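Local coordinates for Alr3699 protein (PDB 4XSU) that is a glycosyltransferase-family protein of the two-domain GT-B fold, seen here with uridine-5'-diphosphate and alpha-D-glucopyranose bound, at residues 97-102 / 121-126; 131-136 / 290-295; 210-215 / 236-241. All coordinates share one frame; numbering follows the deposited sequence.

Contact 1: residues 97-102 / 121-126; sequences YDLIYA and PLVYHL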
# COMPACT_ATOMS: atom_id res chain seq x y z
N TYR B 97 19.23 -4.33 -7.42
CA TYR B 97 19.00 -5.23 -8.56
C TYR B 97 18.69 -4.43 -9.79
O TYR B 97 18.29 -3.28 -9.68
CB TYR B 97 17.86 -6.20 -8.22
CG TYR B 97 18.24 -7.05 -7.04
CD1 TYR B 97 18.97 -8.22 -7.21
CD2 TYR B 97 17.93 -6.66 -5.74
CE1 TYR B 97 19.38 -8.99 -6.12
CE2 TYR B 97 18.33 -7.42 -4.65
CZ TYR B 97 19.06 -8.59 -4.85
OH TYR B 97 19.46 -9.37 -3.79
N ASP B 98 18.90 -5.02 -10.97
CA ASP B 98 18.63 -4.33 -12.24
C ASP B 98 17.18 -4.55 -12.71
O ASP B 98 16.72 -3.92 -13.66
CB ASP B 98 19.62 -4.78 -13.35
CG ASP B 98 21.10 -4.63 -12.95
OD1 ASP B 98 21.52 -3.53 -12.55
OD2 ASP B 98 21.85 -5.62 -13.03
N LEU B 99 16.46 -5.45 -12.06
CA LEU B 99 15.15 -5.84 -12.59
C LEU B 99 14.25 -6.39 -11.51
O LEU B 99 14.70 -7.09 -10.62
CB LEU B 99 15.33 -6.93 -13.64
CG LEU B 99 14.07 -7.49 -14.28
CD1 LEU B 99 13.51 -6.55 -15.32
CD2 LEU B 99 14.39 -8.80 -14.94
N ILE B 100 12.97 -6.09 -11.63
CA ILE B 100 11.99 -6.64 -10.73
C ILE B 100 11.11 -7.54 -11.54
O ILE B 100 10.51 -7.11 -12.53
CB ILE B 100 11.13 -5.56 -10.04
CG1 ILE B 100 12.05 -4.58 -9.30
CG2 ILE B 100 10.14 -6.20 -9.08
CD1 ILE B 100 11.35 -3.34 -8.78
N TYR B 101 11.06 -8.80 -11.10
CA TYR B 101 10.32 -9.85 -11.78
C TYR B 101 9.21 -10.33 -10.83
O TYR B 101 9.46 -11.06 -9.85
CB TYR B 101 11.30 -10.98 -12.13
CG TYR B 101 10.84 -11.97 -13.19
CD1 TYR B 101 9.82 -12.86 -12.94
CD2 TYR B 101 11.47 -12.05 -14.44
CE1 TYR B 101 9.42 -13.78 -13.90
CE2 TYR B 101 11.08 -12.97 -15.40
CZ TYR B 101 10.06 -13.84 -15.12
OH TYR B 101 9.64 -14.76 -16.06
N ALA B 102 7.99 -9.90 -11.11
CA ALA B 102 6.91 -10.20 -10.21
C ALA B 102 6.14 -11.42 -10.70
O ALA B 102 5.59 -11.42 -11.83
CB ALA B 102 5.99 -9.00 -10.09
N PRO B 121 13.13 -1.31 -13.91
CA PRO B 121 12.12 -1.89 -14.79
C PRO B 121 11.48 -3.13 -14.15
O PRO B 121 12.09 -3.81 -13.33
CB PRO B 121 12.91 -2.23 -16.06
CG PRO B 121 14.32 -2.38 -15.63
CD PRO B 121 14.49 -1.45 -14.47
N LEU B 122 10.23 -3.38 -14.53
CA LEU B 122 9.43 -4.40 -13.92
C LEU B 122 8.90 -5.35 -14.98
O LEU B 122 8.37 -4.90 -16.03
CB LEU B 122 8.24 -3.78 -13.20
CG LEU B 122 7.09 -4.69 -12.73
CD1 LEU B 122 7.43 -5.42 -11.44
CD2 LEU B 122 5.81 -3.87 -12.55
N VAL B 123 9.02 -6.65 -14.69
CA VAL B 123 8.39 -7.68 -15.50
C VAL B 123 7.30 -8.35 -14.72
O VAL B 123 7.50 -8.74 -13.57
CB VAL B 123 9.39 -8.75 -15.95
CG1 VAL B 123 8.66 -9.90 -16.61
CG2 VAL B 123 10.40 -8.15 -16.91
N TYR B 124 6.16 -8.50 -15.35
CA TYR B 124 5.07 -9.28 -14.79
C TYR B 124 4.95 -10.70 -15.45
O TYR B 124 4.54 -10.84 -16.60
CB TYR B 124 3.76 -8.53 -15.00
CG TYR B 124 2.51 -9.18 -14.41
CD1 TYR B 124 2.57 -10.01 -13.29
CD2 TYR B 124 1.27 -8.90 -14.93
CE1 TYR B 124 1.40 -10.55 -12.74
CE2 TYR B 124 0.11 -9.43 -14.39
CZ TYR B 124 0.18 -10.25 -13.30
OH TYR B 124 -1.01 -10.77 -12.82
N HIS B 125 5.24 -11.74 -14.69
CA HIS B 125 4.98 -13.09 -15.16
C HIS B 125 3.61 -13.48 -14.74
O HIS B 125 3.36 -13.67 -13.56
CB HIS B 125 5.97 -14.09 -14.60
CG HIS B 125 6.14 -15.29 -15.47
ND1 HIS B 125 7.37 -15.73 -15.92
CD2 HIS B 125 5.21 -16.11 -16.03
CE1 HIS B 125 7.19 -16.78 -16.70
NE2 HIS B 125 5.90 -17.04 -16.78
N LEU B 126 2.72 -13.61 -15.72
CA LEU B 126 1.30 -13.88 -15.47
C LEU B 126 1.01 -15.40 -15.50
O LEU B 126 1.21 -16.03 -16.53
CB LEU B 126 0.49 -13.16 -16.53
CG LEU B 126 -1.01 -13.33 -16.50
CD1 LEU B 126 -1.60 -12.79 -15.22
CD2 LEU B 126 -1.65 -12.65 -17.71
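With CG anti to the backbone N, and so set beside the carbonyl carbon, in both Y101 (chi1 -162°) and H125 (chi1 -154°), the phenol and the imidazole converge rim to rim. Y101 OH lies 2.5 Å from H125 ND1, a very short hydrogen bond in which either group could be the donor. The ring planes are turned 43° against each other, and H125 CB sits 3.5 Å from Y101 CE1 beside the phenol edge. V123 meets the phenol from another side: its CG1 stands over one face of the ring, 4.3 Å from the centroid, as a CH-pi contact. Tyrosine suits the place because it gives the valine a flat apolar face and still carries a polar group as far as the histidine. H125 in turn stacks on H127, and its side chain is about 6 Å from the glucopyranose between nearest atoms.

The backbones form neighbouring parallel strands of a beta-alpha-beta unit, 99-102 and 122-126, joined by helix 105-118 in the N-terminal Rossmann-like domain. I100 bonds through its N to P121 O and through its O to V123 N (2.7 Å); A102 repeats the pattern with V123 O and H125 N. P121, having no N-H, puts its CD against D98 O, and the ladder starts from its carbonyl.

On the face opposite Y101, I100 CG2 packs against L122 CD1 at 3.7 Å, and the same leucine methyl comes within 4.1 Å of CB of A102, whose short side chain fits beside it. L108 of helix 105-118 covers L122 there. Back on the tyrosine face, L99 CD1 touches V123 CG2 at 3.8 Å.

Contact 2: residues 131-136 / 290-295; sequences SPEHFS and STAPEP. With GLC (alpha-D-glucopyranose), chain J.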
# COMPACT_ATOMS: atom_id res chain seq x y z
N SER B 131 -10.01 -13.44 -15.20
CA SER B 131 -11.40 -13.39 -15.60
C SER B 131 -12.28 -13.26 -14.37
O SER B 131 -11.88 -13.62 -13.27
CB SER B 131 -11.76 -14.68 -16.33
OG SER B 131 -11.99 -15.75 -15.42
N PRO B 132 -13.51 -12.85 -14.57
CA PRO B 132 -14.42 -12.68 -13.46
C PRO B 132 -14.63 -13.99 -12.74
O PRO B 132 -14.75 -14.00 -11.54
CB PRO B 132 -15.70 -12.29 -14.16
CG PRO B 132 -15.28 -11.67 -15.42
CD PRO B 132 -13.90 -12.08 -15.74
N GLU B 133 -14.70 -15.09 -13.46
CA GLU B 133 -14.78 -16.43 -12.86
C GLU B 133 -13.74 -16.63 -11.77
O GLU B 133 -14.05 -17.05 -10.67
CB GLU B 133 -14.53 -17.54 -13.89
CG GLU B 133 -15.45 -17.53 -15.10
CD GLU B 133 -15.29 -18.78 -15.95
OE1 GLU B 133 -15.42 -18.68 -17.18
OE2 GLU B 133 -15.04 -19.87 -15.38
N HIS B 134 -12.49 -16.32 -12.10
CA HIS B 134 -11.36 -16.58 -11.22
C HIS B 134 -11.07 -15.51 -10.14
O HIS B 134 -10.43 -15.85 -9.15
CB HIS B 134 -10.10 -16.75 -12.07
CG HIS B 134 -9.92 -18.13 -12.63
ND1 HIS B 134 -9.70 -19.23 -11.84
CD2 HIS B 134 -9.87 -18.56 -13.91
CE1 HIS B 134 -9.54 -20.29 -12.61
NE2 HIS B 134 -9.64 -19.91 -13.87
N PHE B 135 -11.46 -14.24 -10.35
CA PHE B 135 -11.07 -13.14 -9.43
C PHE B 135 -12.10 -12.02 -9.36
O PHE B 135 -12.89 -11.86 -10.28
CB PHE B 135 -9.74 -12.51 -9.84
CG PHE B 135 -8.61 -13.48 -9.88
CD1 PHE B 135 -7.99 -13.87 -8.71
CD2 PHE B 135 -8.20 -14.03 -11.07
CE1 PHE B 135 -6.95 -14.80 -8.74
CE2 PHE B 135 -7.16 -14.95 -11.11
CZ PHE B 135 -6.53 -15.33 -9.95
N SER B 136 -12.07 -11.25 -8.28
CA SER B 136 -12.97 -10.09 -8.14
C SER B 136 -12.64 -9.02 -9.17
O SER B 136 -11.51 -8.92 -9.65
CB SER B 136 -12.88 -9.47 -6.74
OG SER B 136 -11.61 -8.85 -6.56
N SER B 290 -10.60 -29.77 -13.99
CA SER B 290 -11.01 -28.42 -13.54
C SER B 290 -12.34 -27.96 -14.10
O SER B 290 -12.54 -27.99 -15.30
CB SER B 290 -9.94 -27.40 -13.90
OG SER B 290 -8.71 -27.75 -13.27
N THR B 291 -13.24 -27.53 -13.21
CA THR B 291 -14.54 -26.97 -13.57
C THR B 291 -14.50 -25.46 -13.94
O THR B 291 -15.55 -24.84 -14.21
CB THR B 291 -15.51 -27.12 -12.40
OG1 THR B 291 -14.82 -26.85 -11.18
CG2 THR B 291 -16.04 -28.52 -12.33
N ALA B 292 -13.30 -24.88 -13.93
CA ALA B 292 -13.12 -23.51 -14.37
C ALA B 292 -11.83 -23.50 -15.17
O ALA B 292 -10.96 -24.32 -14.91
CB ALA B 292 -13.04 -22.55 -13.18
N PRO B 293 -11.72 -22.60 -16.16
CA PRO B 293 -10.62 -22.72 -17.11
C PRO B 293 -9.25 -22.72 -16.47
O PRO B 293 -8.96 -21.86 -15.65
CB PRO B 293 -10.82 -21.49 -18.02
CG PRO B 293 -12.29 -21.22 -17.99
CD PRO B 293 -12.72 -21.59 -16.58
N GLU B 294 -8.40 -23.62 -16.91
CA GLU B 294 -7.10 -23.76 -16.35
C GLU B 294 -6.15 -22.91 -17.11
O GLU B 294 -6.13 -22.98 -18.30
CB GLU B 294 -6.65 -25.19 -16.50
CG GLU B 294 -5.29 -25.46 -15.92
CD GLU B 294 -5.35 -25.72 -14.45
OE1 GLU B 294 -6.31 -26.34 -13.99
OE2 GLU B 294 -4.45 -25.30 -13.75
N PRO B 295 -5.36 -22.10 -16.44
CA PRO B 295 -4.41 -21.26 -17.14
C PRO B 295 -3.38 -22.03 -17.88
O PRO B 295 -3.18 -21.77 -19.01
CB PRO B 295 -3.71 -20.53 -16.02
CG PRO B 295 -4.71 -20.43 -14.99
CD PRO B 295 -5.48 -21.70 -15.04
C1 GLC J . -0.30 -21.09 -12.48
C2 GLC J . -1.60 -21.48 -13.19
C3 GLC J . -1.55 -22.84 -13.88
C4 GLC J . -0.17 -23.13 -14.47
C5 GLC J . 0.99 -22.77 -13.53
C6 GLC J . 1.93 -21.77 -14.21
O1 GLC J . -0.61 -20.52 -11.20
O2 GLC J . -2.67 -21.47 -12.24
O3 GLC J . -2.53 -22.89 -14.92
O4 GLC J . -0.08 -24.53 -14.80
O5 GLC J . 0.55 -22.23 -12.29
O6 GLC J . 2.73 -22.44 -15.18
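The loops carrying E133 and A292 keep their backbones well apart, 7.4 Å between these nearest CA atoms, with residues 132-134 curled in a helical turn that F135 N closes onto S131 O, while 290-295 has no regular structure. Side chains must therefore span the gap. H134 does so with its NE2, which donates to P293 O at 2.7 Å. The bond is fairly straight, 158° at the hydrogen; the acceptor lies close to the imidazole plane, and the donor arrives in the plane of the carbonyl, so both flat groups are well oriented. Histidine fits because it combines reach with a ring N-H at its far end, and W218 meets the same ring edge-to-face.

The two loops belong to different Rossmann-like domains of the GT-B fold, so this hydrogen bond bridges the cleft between them. E133, extended beyond CG, crosses the P293 ring at about a right angle and brings OE2 to 3.1 Å from P293 CD, a carbon beside the tertiary amide nitrogen that may be slightly polarised. A292 CB, small enough to sit close to both side chains, is 4.0 Å from E133 OE2 and 4.2 Å from H134 CE1.

E294, the first glutamate of the E-X7-E motif of this family, turns away from the 131-136 loop. S290 OG donates to E294 OE1 at 2.9 Å, and H288 NE2 bonds the same oxygen. E294 OE2 pairs with K219 in a salt bridge; its weak bond from the O3 of the glucopyranose is doubtful, since O3 is crowded against P295 and its position is uncertain.

Contact 3: residues 210-215 / 236-241; sequences GHFSRL and TAILVG. With UDP (uridine-5'-diphosphate), chain K.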
# COMPACT_ATOMS: atom_id res chain seq x y z
N GLY B 210 -4.95 -41.19 -11.66
CA GLY B 210 -4.26 -40.23 -10.81
C GLY B 210 -4.67 -38.79 -11.08
O GLY B 210 -4.71 -38.36 -12.23
N HIS B 211 -4.96 -38.05 -10.01
CA HIS B 211 -5.40 -36.66 -10.05
C HIS B 211 -4.43 -35.92 -9.19
O HIS B 211 -4.25 -36.29 -8.04
CB HIS B 211 -6.79 -36.59 -9.47
CG HIS B 211 -7.51 -35.32 -9.75
ND1 HIS B 211 -7.02 -34.09 -9.36
CD2 HIS B 211 -8.71 -35.09 -10.33
CE1 HIS B 211 -7.87 -33.15 -9.72
NE2 HIS B 211 -8.91 -33.73 -10.31
N PHE B 212 -3.77 -34.90 -9.73
CA PHE B 212 -2.62 -34.29 -9.07
C PHE B 212 -2.73 -32.78 -8.84
O PHE B 212 -1.74 -32.09 -8.86
CB PHE B 212 -1.36 -34.58 -9.86
CG PHE B 212 -1.00 -36.03 -9.89
CD1 PHE B 212 -1.65 -36.90 -10.75
CD2 PHE B 212 -0.01 -36.53 -9.05
CE1 PHE B 212 -1.33 -38.24 -10.77
CE2 PHE B 212 0.31 -37.87 -9.07
CZ PHE B 212 -0.35 -38.73 -9.93
N SER B 213 -3.94 -32.30 -8.61
CA SER B 213 -4.17 -30.88 -8.32
C SER B 213 -4.41 -30.66 -6.83
O SER B 213 -5.05 -31.48 -6.17
CB SER B 213 -5.40 -30.36 -9.09
OG SER B 213 -5.23 -30.45 -10.51
N ARG B 214 -3.94 -29.54 -6.32
CA ARG B 214 -4.30 -29.11 -4.96
C ARG B 214 -5.83 -29.17 -4.80
O ARG B 214 -6.56 -29.05 -5.76
CB ARG B 214 -3.76 -27.71 -4.67
CG ARG B 214 -4.46 -26.61 -5.48
CD ARG B 214 -3.64 -25.32 -5.62
NE ARG B 214 -4.52 -24.16 -5.84
CZ ARG B 214 -4.74 -23.56 -7.01
NH1 ARG B 214 -4.14 -23.97 -8.10
NH2 ARG B 214 -5.57 -22.52 -7.09
N LEU B 215 -6.30 -29.37 -3.59
CA LEU B 215 -7.71 -29.68 -3.37
C LEU B 215 -8.52 -28.40 -3.26
O LEU B 215 -8.33 -27.61 -2.33
CB LEU B 215 -7.87 -30.51 -2.11
CG LEU B 215 -7.08 -31.81 -2.20
CD1 LEU B 215 -6.85 -32.38 -0.81
CD2 LEU B 215 -7.83 -32.79 -3.09
N THR B 236 -9.50 -47.47 -9.73
CA THR B 236 -9.31 -46.71 -8.49
C THR B 236 -8.62 -45.37 -8.76
O THR B 236 -7.91 -45.21 -9.75
CB THR B 236 -8.47 -47.50 -7.45
OG1 THR B 236 -7.15 -47.75 -7.94
CG2 THR B 236 -9.13 -48.83 -7.12
N ALA B 237 -8.82 -44.42 -7.85
CA ALA B 237 -8.24 -43.08 -8.00
C ALA B 237 -7.34 -42.73 -6.84
O ALA B 237 -7.69 -42.97 -5.69
CB ALA B 237 -9.32 -42.05 -8.13
N ILE B 238 -6.18 -42.19 -7.14
CA ILE B 238 -5.41 -41.53 -6.11
C ILE B 238 -5.57 -40.01 -6.31
O ILE B 238 -5.44 -39.51 -7.42
CB ILE B 238 -3.96 -42.00 -6.10
CG1 ILE B 238 -3.23 -41.65 -7.38
CG2 ILE B 238 -3.92 -43.51 -5.92
CD1 ILE B 238 -1.74 -41.95 -7.31
N LEU B 239 -5.95 -39.32 -5.25
CA LEU B 239 -5.99 -37.86 -5.23
C LEU B 239 -4.74 -37.38 -4.53
O LEU B 239 -4.57 -37.62 -3.35
CB LEU B 239 -7.23 -37.38 -4.50
CG LEU B 239 -8.50 -37.98 -5.07
CD1 LEU B 239 -9.72 -37.35 -4.44
CD2 LEU B 239 -8.56 -37.78 -6.56
N VAL B 240 -3.84 -36.75 -5.27
CA VAL B 240 -2.63 -36.20 -4.70
C VAL B 240 -2.70 -34.67 -4.69
O VAL B 240 -3.23 -34.04 -5.62
CB VAL B 240 -1.43 -36.63 -5.50
CG1 VAL B 240 -0.15 -36.20 -4.81
CG2 VAL B 240 -1.44 -38.13 -5.70
N GLY B 241 -2.14 -34.10 -3.62
CA GLY B 241 -2.26 -32.68 -3.32
C GLY B 241 -2.88 -32.36 -1.97
O GLY B 241 -3.57 -33.18 -1.36
N1 UDP K . 2.25 -30.90 -7.23
C2 UDP K . 2.97 -31.48 -6.16
N3 UDP K . 2.32 -32.05 -5.14
C4 UDP K . 0.98 -32.09 -5.12
C5 UDP K . 0.25 -31.53 -6.16
C6 UDP K . 0.91 -30.93 -7.22
O2 UDP K . 4.22 -31.45 -6.17
O4 UDP K . 0.38 -32.63 -4.16
C1' UDP K . 2.96 -30.27 -8.34
C2' UDP K . 2.64 -31.00 -9.63
O2' UDP K . 3.84 -31.50 -10.23
C3' UDP K . 1.99 -29.98 -10.55
C4' UDP K . 1.95 -28.67 -9.76
O4' UDP K . 2.54 -28.91 -8.48
O3' UDP K . 2.77 -29.81 -11.73
C5' UDP K . 0.52 -28.18 -9.59
O5' UDP K . 0.32 -27.01 -10.38
PA UDP K . -0.86 -26.96 -11.48
O1A UDP K . -1.27 -28.37 -11.79
O2A UDP K . -0.43 -26.03 -12.59
O3A UDP K . -2.06 -26.25 -10.67
PB UDP K . -1.80 -24.88 -9.86
O1B UDP K . -1.41 -25.34 -8.48
O2B UDP K . -0.70 -24.20 -10.64
O3B UDP K . -3.13 -24.17 -9.93
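Two backbone hydrogen bonds join H211 to the strand beside it. H211 N donates to I238 O at 3.0 Å, and H211 O receives V240 N at 2.8 Å with an almost straight N-H (174°). One residue thus straddles L239, the regular parallel pattern. Beyond it the chains leave that pattern: S213 O and V240 O face each other as two acceptors, with no bond between them. Among side chains, H211 NE2 bonds T289 OG1.

The apolar contacts divide between the two sides of the sheet. F212 and V240 lie side by side and point the same way, F212 CE2 being 3.8 Å from V240 CG2, and helix 276-281 covers both through I276. G210 lets I238 CG1 rest 3.9 Å from its CA; a beta carbon there would run into the F212 ring, so glycine suits the site. On the other side H211, whose CG is swung toward the carbonyl-carbon side (chi1 -166°), sets its CB 3.6 Å from L239 CD2.

Tight contacts gather at the second glycine. G241 has a positive phi (121°) and faces the S213 carbonyl, a place with no room for a side chain, and L215 CD1 lies 3.4 Å from G241 O.

Contacts with the uridine-5'-diphosphate come from the loop that follows strand 207-211. F212 O comes within 3.3 Å of C6 of the base. The extended R214 presents the edge of its guanidinium to O3B of the diphosphate, but the modelled approach is too close to be trusted, so the nature of the contact is doubtful; K219 NZ is hydrogen-bonded to the uridine-5'-diphosphate. Loops gathered at the carboxyl ends of parallel strands round a nucleotide are the hallmark of the C-terminal Rossmann-like domain of GT-B proteins, where E302, the second glutamate of the E-X7-E motif, bonds the uridine-5'-diphosphate too.

Along the chain contact 1 is complete before contact 2 begins, and both segments of contact 3 fall between the two loops that contact 2 brings together. Contacts 1 and 3 are equivalent in kind, each a pair of neighbouring parallel strands from a beta-alpha-beta unit, but they lie in separate sheets, of seven and six strands, with centres 33 Å apart on opposite sides of the chain's centre. Contact 2 connects the two domains: its centre is 24 Å from contact 1 and 20 Å from contact 3. The carboxyl ends of strands 122-126 and 207-211 point to the interdomain cleft that holds glucopyranose and uridine-5'-diphosphate, and contact 2 spans that cleft.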